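Local coordinates for HD domain-containing protein (Aquifex aeolicus, PDB 2HEK) that is of unknown function but binds zinc at an HD-type site and GDP at sites far from it, and may be a dGTPase, at residues Y217-I228 against P348-V356. Numbering follows the deposited sequence.
Sequences YVQVYFHKVVRI and PIKLYRIYV
R353 reaches from the strand 349-356 to the turn between the helices 203-221 and 224-240 and grips F222 O end-on and in the guanidinium plane with two nitrogens, NH1 at 2.8 Å and NH2 at 3.0 Å from that oxygen. K224 CB sits over the centre of one guanidinium face and L351 CD1 covers the rim of the opposite one; with R353 NE bonded to S288 OG, these contacts fix how the plane is turned. Two residues along, Y355 OH donates to K224 O over 2.6 Å, in the carbonyl plane and on a lone pair; the same oxygen also receives I228 N in the first turn of the helix. I228 CB lies over one face of the Y355 ring in a CH-pi contact, 3.7 Å from the centroid, and CG1, anti to the backbone N (chi1 -171°), carries CD1 to within 3.6 Å of Y355 CG. At the other end I349 CG2 meets the edge of the F222 ring, 3.8 Å from F222 CD1, and I349 CD1 touches both Y217 CB and V218 CG1. Alternate residues of the central strand in a three-stranded antiparallel sheet thus pack against the short break between two helices, the second of which, N-capped by H223, contributes V225 to a GDP pocket.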
loop_
_atom_site.group_PDB
_atom_site.type_symbol
_atom_site.label_atom_id
_atom_site.label_comp_id
_atom_site.label_asym_id
_atom_site.label_seq_id
_atom_site.Cartn_x
_atom_site.Cartn_y
_atom_site.Cartn_z
ATOM N N TYR A 217 14.061 12.127 10.517
ATOM C CA TYR A 217 14.740 12.968 11.523
ATOM C C TYR A 217 13.797 13.871 12.284
ATOM O O TYR A 217 13.822 13.894 13.523
ATOM C CB TYR A 217 15.914 13.778 10.913
ATOM C CG TYR A 217 17.133 12.930 10.906
ATOM C CD1 TYR A 217 17.390 12.070 9.839
ATOM C CD2 TYR A 217 17.964 12.877 12.020
ATOM C CE1 TYR A 217 18.468 11.204 9.866
ATOM C CE2 TYR A 217 19.062 12.022 12.058
ATOM C CZ TYR A 217 19.305 11.194 10.971
ATOM O OH TYR A 217 20.394 10.341 10.977
ATOM N N VAL A 218 12.940 14.599 11.563
ATOM C CA VAL A 218 12.060 15.536 12.264
ATOM C C VAL A 218 10.969 14.823 13.061
ATOM O O VAL A 218 10.614 15.260 14.169
ATOM C CB VAL A 218 11.474 16.654 11.362
ATOM C CG1 VAL A 218 12.613 17.523 10.858
ATOM C CG2 VAL A 218 10.617 16.101 10.215
ATOM N N GLN A 219 10.463 13.719 12.523
ATOM C CA GLN A 219 9.314 13.069 13.170
ATOM C C GLN A 219 9.764 12.143 14.309
ATOM O O GLN A 219 9.106 12.080 15.365
ATOM C CB GLN A 219 8.426 12.350 12.125
ATOM C CG GLN A 219 7.234 11.524 12.665
ATOM C CD GLN A 219 5.976 12.381 12.944
ATOM O OE1 GLN A 219 6.047 13.614 12.985
ATOM N NE2 GLN A 219 4.825 11.715 13.137
ATOM N N VAL A 220 10.867 11.414 14.099
ATOM C CA VAL A 220 11.252 10.342 15.042
ATOM C C VAL A 220 12.591 10.584 15.771
ATOM O O VAL A 220 12.613 10.695 17.009
ATOM C CB VAL A 220 11.292 8.923 14.358
ATOM C CG1 VAL A 220 11.729 7.875 15.379
ATOM C CG2 VAL A 220 9.922 8.547 13.736
ATOM N N TYR A 221 13.696 10.666 15.030
ATOM C CA TYR A 221 15.021 10.654 15.681
ATOM C C TYR A 221 15.216 11.920 16.543
ATOM O O TYR A 221 15.895 11.889 17.583
ATOM C CB TYR A 221 16.184 10.476 14.654
ATOM C CG TYR A 221 15.997 9.319 13.642
ATOM C CD1 TYR A 221 16.377 9.474 12.306
ATOM C CD2 TYR A 221 15.436 8.075 14.034
ATOM C CE1 TYR A 221 16.220 8.429 11.369
ATOM C CE2 TYR A 221 15.250 7.035 13.091
ATOM C CZ TYR A 221 15.668 7.220 11.774
ATOM O OH TYR A 221 15.490 6.200 10.827
ATOM N N PHE A 222 14.613 13.026 16.131
ATOM C CA PHE A 222 14.767 14.286 16.895
ATOM C C PHE A 222 13.514 14.639 17.671
ATOM O O PHE A 222 13.355 15.781 18.102
ATOM C CB PHE A 222 15.179 15.447 15.978
ATOM C CG PHE A 222 16.549 15.300 15.409
ATOM C CD1 PHE A 222 16.920 16.036 14.270
ATOM C CD2 PHE A 222 17.472 14.401 15.968
ATOM C CE1 PHE A 222 18.223 15.912 13.715
ATOM C CE2 PHE A 222 18.780 14.257 15.430
ATOM C CZ PHE A 222 19.154 15.034 14.294
ATOM N N HIS A 223 12.614 13.666 17.854
ATOM C CA HIS A 223 11.385 13.909 18.592
ATOM C C HIS A 223 11.827 14.364 20.008
ATOM O O HIS A 223 12.717 13.777 20.601
ATOM C CB HIS A 223 10.548 12.616 18.667
ATOM C CG HIS A 223 9.199 12.799 19.270
ATOM N ND1 HIS A 223 9.011 12.962 20.625
ATOM C CD2 HIS A 223 7.960 12.821 18.706
ATOM C CE1 HIS A 223 7.720 13.077 20.874
ATOM N NE2 HIS A 223 7.057 12.963 19.732
ATOM N N LYS A 224 11.189 15.398 20.532
ATOM C CA LYS A 224 11.698 16.039 21.749
ATOM C C LYS A 224 11.684 15.069 22.928
ATOM O O LYS A 224 12.586 15.106 23.756
ATOM C CB LYS A 224 10.883 17.280 22.069
ATOM C CG LYS A 224 9.448 17.014 22.437
ATOM C CD LYS A 224 8.588 18.287 22.299
ATOM C CE LYS A 224 7.257 18.082 23.003
ATOM N NZ LYS A 224 6.280 19.159 22.667
ATOM N N VAL A 225 10.663 14.200 22.993
ATOM C CA VAL A 225 10.578 13.201 24.072
ATOM C C VAL A 225 11.550 12.055 23.846
ATOM O O VAL A 225 12.178 11.619 24.796
ATOM C CB VAL A 225 9.127 12.679 24.303
ATOM C CG1 VAL A 225 9.054 11.695 25.477
ATOM C CG2 VAL A 225 8.189 13.847 24.501
ATOM N N VAL A 226 11.688 11.579 22.595
ATOM C CA VAL A 226 12.710 10.589 22.271
ATOM C C VAL A 226 14.101 11.085 22.756
ATOM O O VAL A 226 14.856 10.330 23.371
ATOM C CB VAL A 226 12.740 10.259 20.749
ATOM C CG1 VAL A 226 13.983 9.433 20.405
ATOM C CG2 VAL A 226 11.437 9.496 20.345
ATOM N N ARG A 227 14.403 12.365 22.507
ATOM C CA ARG A 227 15.710 12.916 22.878
ATOM C C ARG A 227 15.910 12.975 24.407
ATOM O O ARG A 227 16.963 12.538 24.900
ATOM C CB ARG A 227 15.953 14.276 22.221
ATOM C CG ARG A 227 16.183 14.221 20.654
ATOM C CD ARG A 227 17.497 13.522 20.231
ATOM N NE ARG A 227 18.648 14.041 20.965
ATOM C CZ ARG A 227 19.490 13.309 21.709
ATOM N NH1 ARG A 227 19.370 11.983 21.799
ATOM N NH2 ARG A 227 20.489 13.906 22.363
ATOM N N ILE A 228 14.909 13.432 25.152
ATOM C CA ILE A 228 15.058 13.510 26.649
ATOM C C ILE A 228 15.167 12.123 27.316
ATOM O O ILE A 228 15.963 11.914 28.255
ATOM C CB ILE A 228 13.998 14.454 27.350
ATOM C CG1 ILE A 228 14.322 14.679 28.847
ATOM C CG2 ILE A 228 12.544 13.963 27.189
ATOM C CD1 ILE A 228 15.671 15.423 29.088
ATOM N N PRO A 348 19.634 22.613 6.528
ATOM C CA PRO A 348 19.850 21.707 7.655
ATOM C C PRO A 348 18.769 21.819 8.730
ATOM O O PRO A 348 18.073 22.829 8.841
ATOM C CB PRO A 348 21.195 22.156 8.224
ATOM C CG PRO A 348 21.301 23.617 7.819
ATOM C CD PRO A 348 20.670 23.662 6.453
ATOM N N ILE A 349 18.598 20.749 9.486
ATOM C CA ILE A 349 17.687 20.777 10.617
ATOM C C ILE A 349 18.458 21.375 11.794
ATOM O O ILE A 349 19.546 20.910 12.118
ATOM C CB ILE A 349 17.184 19.331 10.949
ATOM C CG1 ILE A 349 16.364 18.770 9.774
ATOM C CG2 ILE A 349 16.424 19.281 12.317
ATOM C CD1 ILE A 349 16.318 17.186 9.728
ATOM N N LYS A 350 17.888 22.377 12.447
ATOM C CA LYS A 350 18.520 22.991 13.639
ATOM C C LYS A 350 17.481 23.096 14.715
ATOM O O LYS A 350 16.511 23.826 14.550
ATOM C CB LYS A 350 19.030 24.400 13.304
ATOM C CG LYS A 350 20.294 24.432 12.452
ATOM C CD LYS A 350 20.521 25.824 11.833
ATOM C CE LYS A 350 21.194 26.794 12.796
ATOM N NZ LYS A 350 22.654 26.465 12.965
ATOM N N LEU A 351 17.657 22.379 15.825
ATOM C CA LEU A 351 16.671 22.418 16.886
ATOM C C LEU A 351 17.377 22.544 18.211
ATOM O O LEU A 351 18.384 21.851 18.454
ATOM C CB LEU A 351 15.794 21.140 16.881
ATOM C CG LEU A 351 14.795 20.929 15.722
ATOM C CD1 LEU A 351 14.474 19.429 15.565
ATOM C CD2 LEU A 351 13.508 21.709 15.938
ATOM N N TYR A 352 16.843 23.395 19.081
ATOM C CA TYR A 352 17.450 23.589 20.405
ATOM C C TYR A 352 16.374 23.367 21.415
ATOM O O TYR A 352 15.301 23.922 21.305
ATOM C CB TYR A 352 18.052 25.014 20.536
ATOM C CG TYR A 352 18.875 25.338 19.327
ATOM C CD1 TYR A 352 18.327 26.063 18.278
ATOM C CD2 TYR A 352 20.161 24.833 19.198
ATOM C CE1 TYR A 352 19.073 26.324 17.140
ATOM C CE2 TYR A 352 20.888 25.052 18.061
ATOM C CZ TYR A 352 20.337 25.824 17.051
ATOM O OH TYR A 352 21.063 26.047 15.919
ATOM N N ARG A 353 16.640 22.508 22.383
ATOM C CA ARG A 353 15.613 22.177 23.349
ATOM C C ARG A 353 16.093 22.461 24.756
ATOM O O ARG A 353 17.255 22.235 25.068
ATOM C CB ARG A 353 15.186 20.691 23.241
ATOM C CG ARG A 353 14.031 20.480 22.247
ATOM C CD ARG A 353 14.499 20.525 20.817
ATOM N NE ARG A 353 13.409 20.084 19.924
ATOM C CZ ARG A 353 13.307 18.859 19.396
ATOM N NH1 ARG A 353 14.250 17.932 19.629
ATOM N NH2 ARG A 353 12.265 18.576 18.599
ATOM N N ILE A 354 15.183 22.917 25.597
ATOM C CA ILE A 354 15.477 23.007 27.047
ATOM C C ILE A 354 14.427 22.195 27.781
ATOM O O ILE A 354 13.228 22.339 27.541
ATOM C CB ILE A 354 15.486 24.476 27.590
ATOM C CG1 ILE A 354 16.525 25.320 26.848
ATOM C CG2 ILE A 354 15.807 24.505 29.101
ATOM C CD1 ILE A 354 16.462 26.836 27.182
ATOM N N TYR A 355 14.889 21.336 28.666
ATOM C CA TYR A 355 14.006 20.478 29.439
ATOM C C TYR A 355 14.193 20.789 30.921
ATOM O O TYR A 355 15.325 21.017 31.353
ATOM C CB TYR A 355 14.443 19.024 29.244
ATOM C CG TYR A 355 14.362 18.527 27.806
ATOM C CD1 TYR A 355 15.489 18.500 27.007
ATOM C CD2 TYR A 355 13.144 18.067 27.265
ATOM C CE1 TYR A 355 15.443 18.013 25.672
ATOM C CE2 TYR A 355 13.085 17.571 25.942
ATOM C CZ TYR A 355 14.241 17.562 25.159
ATOM O OH TYR A 355 14.227 17.094 23.857
ATOM N N VAL A 356 13.110 20.725 31.692
ATOM C CA VAL A 356 13.192 20.926 33.144
ATOM C C VAL A 356 12.470 19.846 33.949
ATOM O O VAL A 356 11.443 19.319 33.522
ATOM C CB VAL A 356 12.641 22.313 33.568
ATOM C CG1 VAL A 356 13.431 23.407 32.917
ATOM C CG2 VAL A 356 11.193 22.450 33.182
HETATM O O HOH W 1 11.103 17.329 15.780
#